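PDB 5BOV: putative epoxide hydrolase protein from Klebsiella pneumoniae subsp. pneumoniae, which is probably an alpha/beta-fold hydrolase, perhaps an epoxide hydrolase or a monoacylglycerol lipase, with its true substrate not established. Local coordinates for residues L19-V24 / G70-L75; L154-Q159 / S215-R220; P242-T247 / K268-Y273; A253-P258 / V282-P287. All blocks are in the same frame, centred on the assembly; numbering follows the deposited sequence. Where two conformers were deposited one is given.

Overall arrangement
The four contacts belong to an alpha/beta hydrolase core and the helices over it. Interaction 1 pairs strands 19-26 and 59-74 near one end of the mixed sheet. Interaction 3 leads into strands 247-252 and 273-278 at the other end, about 30 Å from interaction 1 between centres. Interaction 2 joins two helical regions inserted between strands 127-133 and 247-252. It touches interaction 4 where W156 and S155 pack on P258, centres about 18 Å apart. Interactions 1 and 2 close before the last two open. Interactions 3 and 4 alternate along the chain, before and after the last two strands. Interactions 2 and 4 probably flank the active site, since Y217 and H284 touch the likely nucleophile elbow.

Interaction 1 of 4, residues L19-V24 / G70-L75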
# COMPACT_ATOMS: atom_id res chain seq x y z
N LEU A 19 10.00 8.48 11.34
CA LEU A 19 10.68 8.40 10.05
C LEU A 19 11.14 9.73 9.50
O LEU A 19 10.62 10.77 9.87
CB LEU A 19 9.64 7.83 9.07
CG LEU A 19 9.03 6.49 9.42
CD1 LEU A 19 8.00 6.10 8.35
CD2 LEU A 19 10.09 5.37 9.52
N ASN A 20 12.07 9.63 8.59
CA ASN A 20 12.27 10.67 7.58
C ASN A 20 11.70 10.05 6.28
O ASN A 20 12.25 9.09 5.78
CB ASN A 20 13.74 11.04 7.49
CG ASN A 20 14.15 11.74 6.20
OD1 ASN A 20 13.37 12.24 5.41
ND2 ASN A 20 15.45 11.65 5.94
N ILE A 21 10.58 10.58 5.84
CA ILE A 21 9.85 10.02 4.76
C ILE A 21 10.32 10.64 3.47
O ILE A 21 10.35 11.88 3.34
CB ILE A 21 8.32 10.22 4.95
CG1 ILE A 21 7.85 9.34 6.10
CG2 ILE A 21 7.56 9.79 3.67
CD1 ILE A 21 6.38 9.50 6.49
N GLY A 22 10.63 9.78 2.48
CA GLY A 22 10.86 10.19 1.11
C GLY A 22 9.58 10.18 0.27
O GLY A 22 8.83 9.23 0.33
N TYR A 23 9.31 11.27 -0.46
CA TYR A 23 8.03 11.41 -1.19
C TYR A 23 8.13 12.32 -2.38
O TYR A 23 8.89 13.27 -2.40
CB TYR A 23 6.90 11.84 -0.25
CG TYR A 23 7.09 13.24 0.31
CD1 TYR A 23 8.02 13.50 1.32
CD2 TYR A 23 6.36 14.28 -0.18
CE1 TYR A 23 8.26 14.79 1.76
CE2 TYR A 23 6.55 15.60 0.28
CZ TYR A 23 7.48 15.85 1.24
OH TYR A 23 7.71 17.11 1.69
N VAL A 24 7.30 12.06 -3.38
CA VAL A 24 7.02 13.01 -4.45
C VAL A 24 5.85 13.89 -4.04
O VAL A 24 4.94 13.47 -3.35
CB VAL A 24 6.61 12.24 -5.70
CG1 VAL A 24 6.18 13.14 -6.81
CG2 VAL A 24 7.73 11.34 -6.14
N GLY A 70 12.96 2.64 -0.51
CA GLY A 70 13.45 3.87 -1.13
C GLY A 70 14.24 4.72 -0.12
O GLY A 70 15.06 4.25 0.65
N THR A 71 13.95 6.01 -0.14
CA THR A 71 14.65 6.94 0.74
C THR A 71 13.88 7.22 2.05
O THR A 71 14.24 8.18 2.79
CB THR A 71 14.90 8.26 -0.02
OG1 THR A 71 13.65 8.86 -0.37
CG2 THR A 71 15.78 8.07 -1.19
N THR A 72 12.84 6.45 2.36
CA THR A 72 12.26 6.54 3.65
C THR A 72 13.18 5.83 4.66
O THR A 72 13.54 4.69 4.43
CB THR A 72 10.85 5.97 3.68
OG1 THR A 72 10.01 6.95 3.01
CG2 THR A 72 10.35 5.78 5.13
N ARG A 73 13.47 6.47 5.79
CA ARG A 73 14.42 5.88 6.76
C ARG A 73 13.90 6.10 8.17
O ARG A 73 13.09 7.01 8.41
CB ARG A 73 15.86 6.46 6.59
CG ARG A 73 15.97 7.93 6.81
CD ARG A 73 17.41 8.43 6.61
NE ARG A 73 17.59 9.85 6.99
CZ ARG A 73 17.41 10.40 8.20
NH1 ARG A 73 17.06 9.70 9.28
NH2 ARG A 73 17.61 11.71 8.34
N PHE A 74 14.30 5.24 9.07
CA PHE A 74 14.03 5.47 10.50
C PHE A 74 15.01 6.55 11.01
O PHE A 74 16.20 6.50 10.75
CB PHE A 74 14.19 4.18 11.29
CG PHE A 74 13.05 3.23 11.08
CD1 PHE A 74 13.02 2.36 10.00
CD2 PHE A 74 11.97 3.22 11.96
CE1 PHE A 74 11.97 1.50 9.82
CE2 PHE A 74 10.87 2.34 11.75
CZ PHE A 74 10.85 1.53 10.67
N LEU A 75 14.49 7.43 11.85
CA LEU A 75 15.31 8.48 12.46
C LEU A 75 16.31 7.92 13.45
O LEU A 75 17.41 8.48 13.61
CB LEU A 75 14.40 9.49 13.14
CG LEU A 75 13.44 10.21 12.20
CD1 LEU A 75 12.37 10.90 12.99
CD2 LEU A 75 14.16 11.19 11.29
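L19, N20 and T72 carry this contact, an antiparallel pairing near the edge of the alpha/beta hydrolase sheet. N20 and R73 form a hydrogen-bonded pair: N20 N donates to R73 O at 2.8 Å, and R73 N donates to N20 O at 2.9 Å. The adjoining pair, L19 with F74, is non-hydrogen-bonded. Its backbones draw together while the side chains start out in diverging directions. The end of the leucine then swings back. Its CG stands anti to the carbonyl carbon (chi1 -57°), which carries CD2 over one face of the F74 ring. CD2 lies 3.8 Å from the ring centroid of F74 and 13° off its normal, a CH-pi contact. The other branch, CD1, meets T72 CG2 at 4.0 Å. L75 reaches back along the same strand end, its CD1 against L19 O at 3.6 Å. On the opposite side of the sheet from L19, the N20 side chain slants across R73, its CB over one guanidinium face. Both are modelled in two conformers, so the closeness of their end groups is doubtful. N20 OD1 is held by Q13 of the outermost strand 12-16. Beyond R73 the regular pairing stops, and a threonine side chain takes the place of the backbone. T72 OG1 also bonds to Y65 O, tying the returning loop to its own strand. Across the contact, G22 N donates to T72 OG1 at 2.9 Å.

Interaction 2 of 4, residues L154-Q159 / S215-R220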
# COMPACT_ATOMS: atom_id res chain seq x y z
N LEU A 154 -1.11 -21.92 -1.09
CA LEU A 154 -0.07 -21.91 -2.11
C LEU A 154 0.07 -20.51 -2.72
O LEU A 154 1.17 -20.03 -2.92
CB LEU A 154 -0.37 -22.93 -3.21
CG LEU A 154 0.59 -22.93 -4.41
CD1 LEU A 154 2.00 -23.19 -4.06
CD2 LEU A 154 0.11 -23.94 -5.41
N SER A 155 -1.07 -19.90 -3.00
CA SER A 155 -1.05 -18.50 -3.47
C SER A 155 -0.44 -17.51 -2.46
O SER A 155 0.05 -16.46 -2.85
CB SER A 155 -2.49 -18.05 -3.87
OG SER A 155 -3.29 -17.60 -2.71
N TRP A 156 -0.48 -17.80 -1.19
CA TRP A 156 0.18 -17.00 -0.12
C TRP A 156 1.58 -17.59 0.34
O TRP A 156 2.08 -17.23 1.41
CB TRP A 156 -0.68 -16.97 1.13
CG TRP A 156 -1.78 -16.04 1.12
CD1 TRP A 156 -3.15 -16.35 1.04
CD2 TRP A 156 -1.69 -14.67 1.41
NE1 TRP A 156 -3.88 -15.19 1.19
CE2 TRP A 156 -3.00 -14.14 1.36
CE3 TRP A 156 -0.60 -13.80 1.62
CZ2 TRP A 156 -3.26 -12.78 1.57
CZ3 TRP A 156 -0.85 -12.44 1.82
CH2 TRP A 156 -2.18 -11.95 1.81
N TRP A 157 2.18 -18.41 -0.49
CA TRP A 157 3.35 -19.26 -0.09
C TRP A 157 4.45 -18.44 0.61
O TRP A 157 5.05 -18.89 1.57
CB TRP A 157 3.92 -20.02 -1.27
CG TRP A 157 4.63 -19.23 -2.26
CD1 TRP A 157 4.07 -18.47 -3.23
CD2 TRP A 157 6.06 -19.08 -2.36
NE1 TRP A 157 5.07 -17.85 -3.94
CE2 TRP A 157 6.29 -18.17 -3.40
CE3 TRP A 157 7.15 -19.59 -1.65
CZ2 TRP A 157 7.59 -17.83 -3.81
CZ3 TRP A 157 8.43 -19.22 -2.03
CH2 TRP A 157 8.63 -18.34 -3.11
N TYR A 158 4.71 -17.25 0.06
CA TYR A 158 5.80 -16.45 0.51
C TYR A 158 5.67 -16.00 1.95
O TYR A 158 6.66 -15.83 2.62
CB TYR A 158 6.03 -15.23 -0.42
CG TYR A 158 4.77 -14.42 -0.64
CD1 TYR A 158 3.89 -14.74 -1.71
CD2 TYR A 158 4.44 -13.39 0.20
CE1 TYR A 158 2.70 -14.03 -1.89
CE2 TYR A 158 3.29 -12.70 0.04
CZ TYR A 158 2.42 -13.04 -1.01
OH TYR A 158 1.28 -12.28 -1.16
N GLN A 159 4.45 -15.84 2.47
CA GLN A 159 4.32 -15.36 3.81
C GLN A 159 4.80 -16.43 4.76
O GLN A 159 5.40 -16.16 5.81
CB GLN A 159 2.90 -14.91 4.14
CG GLN A 159 1.84 -15.94 4.43
CD GLN A 159 0.48 -15.30 4.77
OE1 GLN A 159 0.38 -14.09 5.03
NE2 GLN A 159 -0.54 -16.07 4.73
N SER A 215 8.81 -8.74 9.13
CA SER A 215 7.96 -8.29 10.21
C SER A 215 6.48 -8.23 9.76
O SER A 215 5.57 -8.67 10.49
CB SER A 215 8.38 -6.95 10.77
OG SER A 215 7.47 -6.47 11.77
N ASN A 216 6.21 -7.59 8.63
CA ASN A 216 4.84 -7.51 8.10
C ASN A 216 4.16 -8.89 8.06
O ASN A 216 3.03 -9.02 8.57
CB ASN A 216 4.83 -6.85 6.71
CG ASN A 216 3.46 -6.81 6.10
OD1 ASN A 216 2.72 -5.84 6.25
ND2 ASN A 216 3.10 -7.87 5.37
N TYR A 217 4.86 -9.87 7.47
CA TYR A 217 4.27 -11.20 7.29
C TYR A 217 4.27 -12.07 8.58
O TYR A 217 3.28 -12.76 8.84
CB TYR A 217 4.87 -11.91 6.06
CG TYR A 217 4.43 -11.21 4.84
CD1 TYR A 217 3.10 -11.23 4.42
CD2 TYR A 217 5.28 -10.38 4.13
CE1 TYR A 217 2.65 -10.48 3.32
CE2 TYR A 217 4.84 -9.69 3.01
CZ TYR A 217 3.52 -9.73 2.63
OH TYR A 217 3.09 -8.94 1.57
N ARG A 218 5.26 -11.87 9.45
CA ARG A 218 5.22 -12.54 10.73
C ARG A 218 4.10 -11.96 11.59
O ARG A 218 3.35 -12.72 12.26
CB ARG A 218 6.55 -12.51 11.44
CG ARG A 218 7.53 -13.42 10.74
CD ARG A 218 8.90 -13.37 11.39
NE ARG A 218 9.80 -14.18 10.55
CZ ARG A 218 11.07 -14.40 10.82
NH1 ARG A 218 11.60 -13.87 11.93
NH2 ARG A 218 11.82 -15.11 9.96
N TRP A 219 3.91 -10.64 11.59
CA TRP A 219 2.81 -10.09 12.36
C TRP A 219 1.47 -10.63 11.88
O TRP A 219 0.63 -11.01 12.66
CB TRP A 219 2.80 -8.53 12.34
CG TRP A 219 1.75 -7.93 13.29
CD1 TRP A 219 1.97 -7.45 14.53
CD2 TRP A 219 0.37 -7.71 13.02
NE1 TRP A 219 0.83 -7.01 15.09
CE2 TRP A 219 -0.18 -7.15 14.17
CE3 TRP A 219 -0.46 -8.00 11.96
CZ2 TRP A 219 -1.49 -6.80 14.26
CZ3 TRP A 219 -1.76 -7.64 12.03
CH2 TRP A 219 -2.28 -7.05 13.17
N ARG A 220 1.30 -10.72 10.56
CA ARG A 220 0.05 -11.10 9.97
C ARG A 220 -0.35 -12.52 10.40
O ARG A 220 -1.53 -12.79 10.56
CB ARG A 220 0.20 -11.06 8.47
CG ARG A 220 -1.05 -11.32 7.70
CD ARG A 220 -0.73 -11.16 6.21
NE ARG A 220 -1.77 -11.84 5.43
CZ ARG A 220 -2.97 -11.36 5.21
NH1 ARG A 220 -3.32 -10.15 5.66
NH2 ARG A 220 -3.83 -12.10 4.52
O HOH W 1 -3.65 -14.98 4.41
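The helical cap above the alpha/beta core is held together here by W156 and Q159 meeting R220, and Y158 meeting Y217. W156 marks the break between helices 150-155 and 157-162; Y217 and R220 lie on helix 209-220. The R220 guanidinium lies flat on the W156 indole, with centres 4.2 Å apart and planes at 22°. R220 CG is anti to the backbone N (chi1 -175°), and the chain runs extended to NE, so the charged group reaches across to the tryptophan. Q159 meets the guanidinium at its edge. R220 NE donates to Q159 OE1 at 3.1 Å, a weak, bent bond. Water 1 adds a second link: it accepts from R220 NH2 at 2.9 Å and, more weakly, from Q159 NE2. Amide and guanidinium are nearly coplanar, and together these contacts limit the rotation of the arginine end. Deeper in, Y158 points its edge at the face of Y217 in a T-shaped pair, with centroids 5.6 Å apart and planes at 87°. Q159 CB packs obliquely on the Y217 ring, 3.7 Å from its CD1. The hydroxyls Y158 OH and Y217 OH end 4.7 Å apart, and Y217 OH is hydrogen-bonded to W111. A pair of cap tyrosines beside the likely nucleophile elbow is characteristic of alpha/beta-fold epoxide hydrolases, consistent with the name given to this protein.

Interaction 3 of 4, residues P242-T247 / K268-Y273; sequences PITVPT and KFTGKY
The F269 ring is met by two side chains that come at it differently. I243 lies beside it, pointing the same way, with I243 CD1 3.8 Å from F269 CE1. T247 crosses it at about a right angle and brings CG2 to 3.6 Å from F269 CD1. CG2 is anti to the backbone N of T247, while OG1 sits beside that N (chi1 -61°). The hydroxyl turns back, and T247 OG1 donates to V245 O at 2.9 Å from above the carbonyl plane. Farther out, P242 CB touches T270 CG2, and P246 CB faces K272 CB at 4.0 Å. The backbones run alongside and are joined at both ends. I243 N donates to K268 O at 2.9 Å, T270 N to I243 O, and T247 N to K272 O at 3.0 Å. Between these bonds the chains part, and two waters fill in: water 2 joins T244 O to K272 N, while water 3 links V245 O with G271 N and K272 O. The two loops run into parallel strands 247-252 and 273-278, the last two of the alpha/beta hydrolase sheet, the second being outermost. I243 and V245 turn onto helix 111-122 and strand 127-133, and T247 packs on L130 of that strand.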
# COMPACT_ATOMS: atom_id res chain seq x y z
N PRO A 242 -16.12 -0.78 9.90
CA PRO A 242 -16.42 -0.41 8.53
C PRO A 242 -15.84 0.95 8.18
O PRO A 242 -15.46 1.72 9.07
CB PRO A 242 -17.94 -0.33 8.54
CG PRO A 242 -18.30 0.03 9.94
CD PRO A 242 -17.33 -0.79 10.76
N ILE A 243 -15.67 1.17 6.87
CA ILE A 243 -15.18 2.46 6.38
C ILE A 243 -16.39 3.26 5.96
O ILE A 243 -17.23 2.82 5.12
CB ILE A 243 -14.21 2.20 5.23
CG1 ILE A 243 -12.90 1.67 5.87
CG2 ILE A 243 -13.95 3.48 4.47
CD1 ILE A 243 -11.98 1.00 4.93
N THR A 244 -16.48 4.48 6.47
CA THR A 244 -17.64 5.31 6.30
C THR A 244 -17.51 6.35 5.16
O THR A 244 -18.48 7.02 4.79
CB THR A 244 -17.94 6.11 7.62
OG1 THR A 244 -16.87 7.03 7.89
CG2 THR A 244 -18.17 5.17 8.77
N VAL A 245 -16.27 6.53 4.64
CA VAL A 245 -16.01 7.56 3.65
C VAL A 245 -16.32 7.06 2.25
O VAL A 245 -16.35 5.84 2.00
CB VAL A 245 -14.56 8.08 3.70
CG1 VAL A 245 -14.20 8.46 5.16
CG2 VAL A 245 -13.57 7.10 3.17
N PRO A 246 -16.60 7.97 1.33
CA PRO A 246 -16.87 7.51 -0.06
C PRO A 246 -15.70 6.68 -0.62
O PRO A 246 -14.59 7.12 -0.55
CB PRO A 246 -17.05 8.83 -0.86
CG PRO A 246 -17.48 9.79 0.18
CD PRO A 246 -16.73 9.44 1.42
N THR A 247 -16.03 5.52 -1.16
CA THR A 247 -15.00 4.56 -1.56
C THR A 247 -15.33 3.95 -2.91
O THR A 247 -16.49 3.53 -3.16
CB THR A 247 -14.91 3.45 -0.54
OG1 THR A 247 -14.54 3.99 0.76
CG2 THR A 247 -13.87 2.42 -0.93
N LYS A 268 -18.55 -3.82 4.09
CA LYS A 268 -17.53 -3.13 4.88
C LYS A 268 -17.44 -1.67 4.55
O LYS A 268 -16.73 -0.95 5.28
CB LYS A 268 -16.18 -3.76 4.67
CG LYS A 268 -16.11 -5.25 4.92
CD LYS A 268 -16.68 -5.59 6.27
CE LYS A 268 -15.88 -5.04 7.43
NZ LYS A 268 -16.51 -5.48 8.72
N PHE A 269 -18.19 -1.17 3.60
CA PHE A 269 -18.10 0.24 3.20
C PHE A 269 -19.55 0.80 3.36
O PHE A 269 -20.45 0.39 2.59
CB PHE A 269 -17.65 0.32 1.79
CG PHE A 269 -16.26 -0.22 1.60
CD1 PHE A 269 -15.16 0.57 1.93
CD2 PHE A 269 -16.08 -1.50 1.21
CE1 PHE A 269 -13.89 0.03 1.82
CE2 PHE A 269 -14.77 -2.03 1.09
CZ PHE A 269 -13.70 -1.24 1.37
N THR A 270 -19.74 1.58 4.41
CA THR A 270 -21.05 1.97 4.82
C THR A 270 -21.50 3.33 4.31
O THR A 270 -22.61 3.73 4.65
CB THR A 270 -21.17 1.90 6.35
OG1 THR A 270 -20.12 2.65 6.96
CG2 THR A 270 -21.10 0.47 6.83
N GLY A 271 -20.60 4.05 3.60
CA GLY A 271 -20.97 5.27 2.96
C GLY A 271 -21.22 5.07 1.48
O GLY A 271 -21.69 4.04 1.02
N LYS A 272 -20.97 6.12 0.71
CA LYS A 272 -21.09 6.05 -0.73
C LYS A 272 -20.08 5.06 -1.22
O LYS A 272 -18.97 4.99 -0.69
CB LYS A 272 -20.80 7.45 -1.31
CG LYS A 272 -21.89 8.43 -0.92
CD LYS A 272 -21.56 9.76 -1.50
CE LYS A 272 -22.75 10.69 -1.34
NZ LYS A 272 -22.54 11.98 -2.06
N TYR A 273 -20.49 4.29 -2.24
CA TYR A 273 -19.70 3.12 -2.68
C TYR A 273 -19.91 2.74 -4.10
O TYR A 273 -21.02 2.78 -4.61
CB TYR A 273 -20.10 1.90 -1.84
CG TYR A 273 -19.30 0.69 -2.14
CD1 TYR A 273 -18.01 0.61 -1.69
CD2 TYR A 273 -19.78 -0.31 -2.94
CE1 TYR A 273 -17.22 -0.50 -2.02
CE2 TYR A 273 -19.03 -1.43 -3.27
CZ TYR A 273 -17.74 -1.51 -2.82
OH TYR A 273 -16.94 -2.60 -3.13
O HOH W 2 -19.71 8.33 2.42
O HOH W 3 -18.30 3.83 1.92

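Interaction 4 of 4, residues A253-P258 / V282-P287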
# COMPACT_ATOMS: atom_id res chain seq x y z
N ALA A 253 -8.96 -8.47 -13.55
CA ALA A 253 -9.37 -9.84 -13.93
C ALA A 253 -8.23 -10.85 -13.94
O ALA A 253 -8.45 -12.05 -13.88
CB ALA A 253 -9.99 -9.77 -15.30
N ASN A 254 -6.99 -10.38 -14.03
CA ASN A 254 -5.87 -11.30 -14.07
C ASN A 254 -4.93 -11.09 -12.90
O ASN A 254 -3.75 -11.16 -13.04
CB ASN A 254 -5.18 -11.16 -15.42
CG ASN A 254 -6.06 -11.68 -16.54
OD1 ASN A 254 -5.92 -12.82 -16.92
ND2 ASN A 254 -6.99 -10.86 -17.05
N ASN A 255 -5.49 -10.87 -11.73
CA ASN A 255 -4.72 -10.77 -10.50
C ASN A 255 -4.38 -12.14 -9.98
O ASN A 255 -5.30 -12.92 -9.56
CB ASN A 255 -5.58 -10.01 -9.47
CG ASN A 255 -4.85 -9.73 -8.18
OD1 ASN A 255 -3.67 -10.06 -8.01
ND2 ASN A 255 -5.54 -9.10 -7.27
N GLY A 256 -3.09 -12.45 -9.92
CA GLY A 256 -2.65 -13.74 -9.39
C GLY A 256 -2.40 -13.79 -7.90
O GLY A 256 -2.13 -14.85 -7.32
N ALA A 257 -2.39 -12.63 -7.27
CA ALA A 257 -2.18 -12.52 -5.87
C ALA A 257 -3.50 -12.81 -5.16
O ALA A 257 -4.56 -12.74 -5.76
CB ALA A 257 -1.73 -11.14 -5.53
N PRO A 258 -3.40 -13.26 -3.88
CA PRO A 258 -4.63 -13.61 -3.14
C PRO A 258 -5.50 -12.35 -2.94
O PRO A 258 -4.97 -11.26 -2.70
CB PRO A 258 -4.10 -14.08 -1.78
CG PRO A 258 -2.62 -14.26 -1.93
CD PRO A 258 -2.16 -13.44 -3.07
N VAL A 282 -5.15 -6.80 -16.54
CA VAL A 282 -4.78 -6.09 -15.23
C VAL A 282 -4.72 -7.05 -14.09
O VAL A 282 -5.66 -7.84 -13.82
CB VAL A 282 -5.78 -4.94 -14.84
CG1 VAL A 282 -5.26 -4.19 -13.63
CG2 VAL A 282 -5.94 -3.95 -15.99
N GLY A 283 -3.58 -7.04 -13.41
CA GLY A 283 -3.28 -7.87 -12.31
C GLY A 283 -3.32 -7.19 -10.95
O GLY A 283 -4.29 -6.44 -10.64
N HIS A 284 -2.30 -7.42 -10.18
CA HIS A 284 -2.21 -7.02 -8.81
C HIS A 284 -1.84 -5.54 -8.60
O HIS A 284 -1.99 -5.01 -7.47
CB HIS A 284 -1.16 -7.91 -8.18
CG HIS A 284 -0.95 -7.70 -6.73
ND1 HIS A 284 -1.95 -7.80 -5.79
CD2 HIS A 284 0.19 -7.50 -6.03
CE1 HIS A 284 -1.44 -7.61 -4.58
NE2 HIS A 284 -0.15 -7.47 -4.70
N ASN A 285 -1.35 -4.89 -9.65
CA ASN A 285 -0.92 -3.47 -9.54
C ASN A 285 -1.65 -2.57 -10.56
O ASN A 285 -1.09 -2.18 -11.58
CB ASN A 285 0.61 -3.41 -9.66
CG ASN A 285 1.19 -2.05 -9.40
OD1 ASN A 285 0.48 -1.02 -9.36
ND2 ASN A 285 2.50 -2.00 -9.25
N PRO A 286 -2.94 -2.30 -10.31
CA PRO A 286 -3.68 -1.47 -11.23
C PRO A 286 -3.09 -0.11 -11.54
O PRO A 286 -3.14 0.33 -12.68
CB PRO A 286 -5.05 -1.37 -10.57
CG PRO A 286 -5.21 -2.64 -9.83
CD PRO A 286 -3.88 -2.90 -9.30
N PRO A 287 -2.51 0.56 -10.52
CA PRO A 287 -2.03 1.89 -10.97
C PRO A 287 -0.87 1.82 -11.96
O PRO A 287 -0.75 2.67 -12.83
CB PRO A 287 -1.60 2.59 -9.70
CG PRO A 287 -1.45 1.51 -8.64
CD PRO A 287 -2.40 0.40 -9.09
O HOH W 4 -4.68 -8.41 -4.54
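The backbones of 253-258 and 282-287 come close at one point, where N255 CA and G283 CA are 3.7 Å apart, and N254 N donates to V282 O at 2.9 Å. G283 CA approaches N254 O in a CA-H...O contact. The side chains then gather round H284. A257 sets its methyl over one face of the imidazole: CB is 3.6 Å from the centroid of the H284 ring and 22° off its normal. The nearest ring atom to this methyl is H284 ND1, so the contact is offset toward that rim. N255 crosses the histidine obliquely, amide and ring planes 32° apart. With CG anti to the backbone N (chi1 -175°), N255 carries OD1 to 3.3 Å from H284 CB. The same oxygen accepts from A257 N at 3.0 Å, from above the amide plane. This is an Asx turn, and it fixes the loop that presents the A257 methyl. The other end of the amide, N255 ND2, bonds to E251 and also donates a hydrogen bond to water 4 at 2.9 Å. That water sits at the edge of the imidazole, in its plane, 3.1 Å from H284 ND1. Both segments follow strands, 247-252 and 273-278, as do the acid and histidine loops in many alpha/beta hydrolases. H284 also touches the likely nucleophile elbow around D110. This is consistent with H284 being the histidine of a catalytic triad. N255 lies in the loop where the acid is often found, but its side chain is an amide, linked to H284 ND1 through water 4, so the acid stays unassigned.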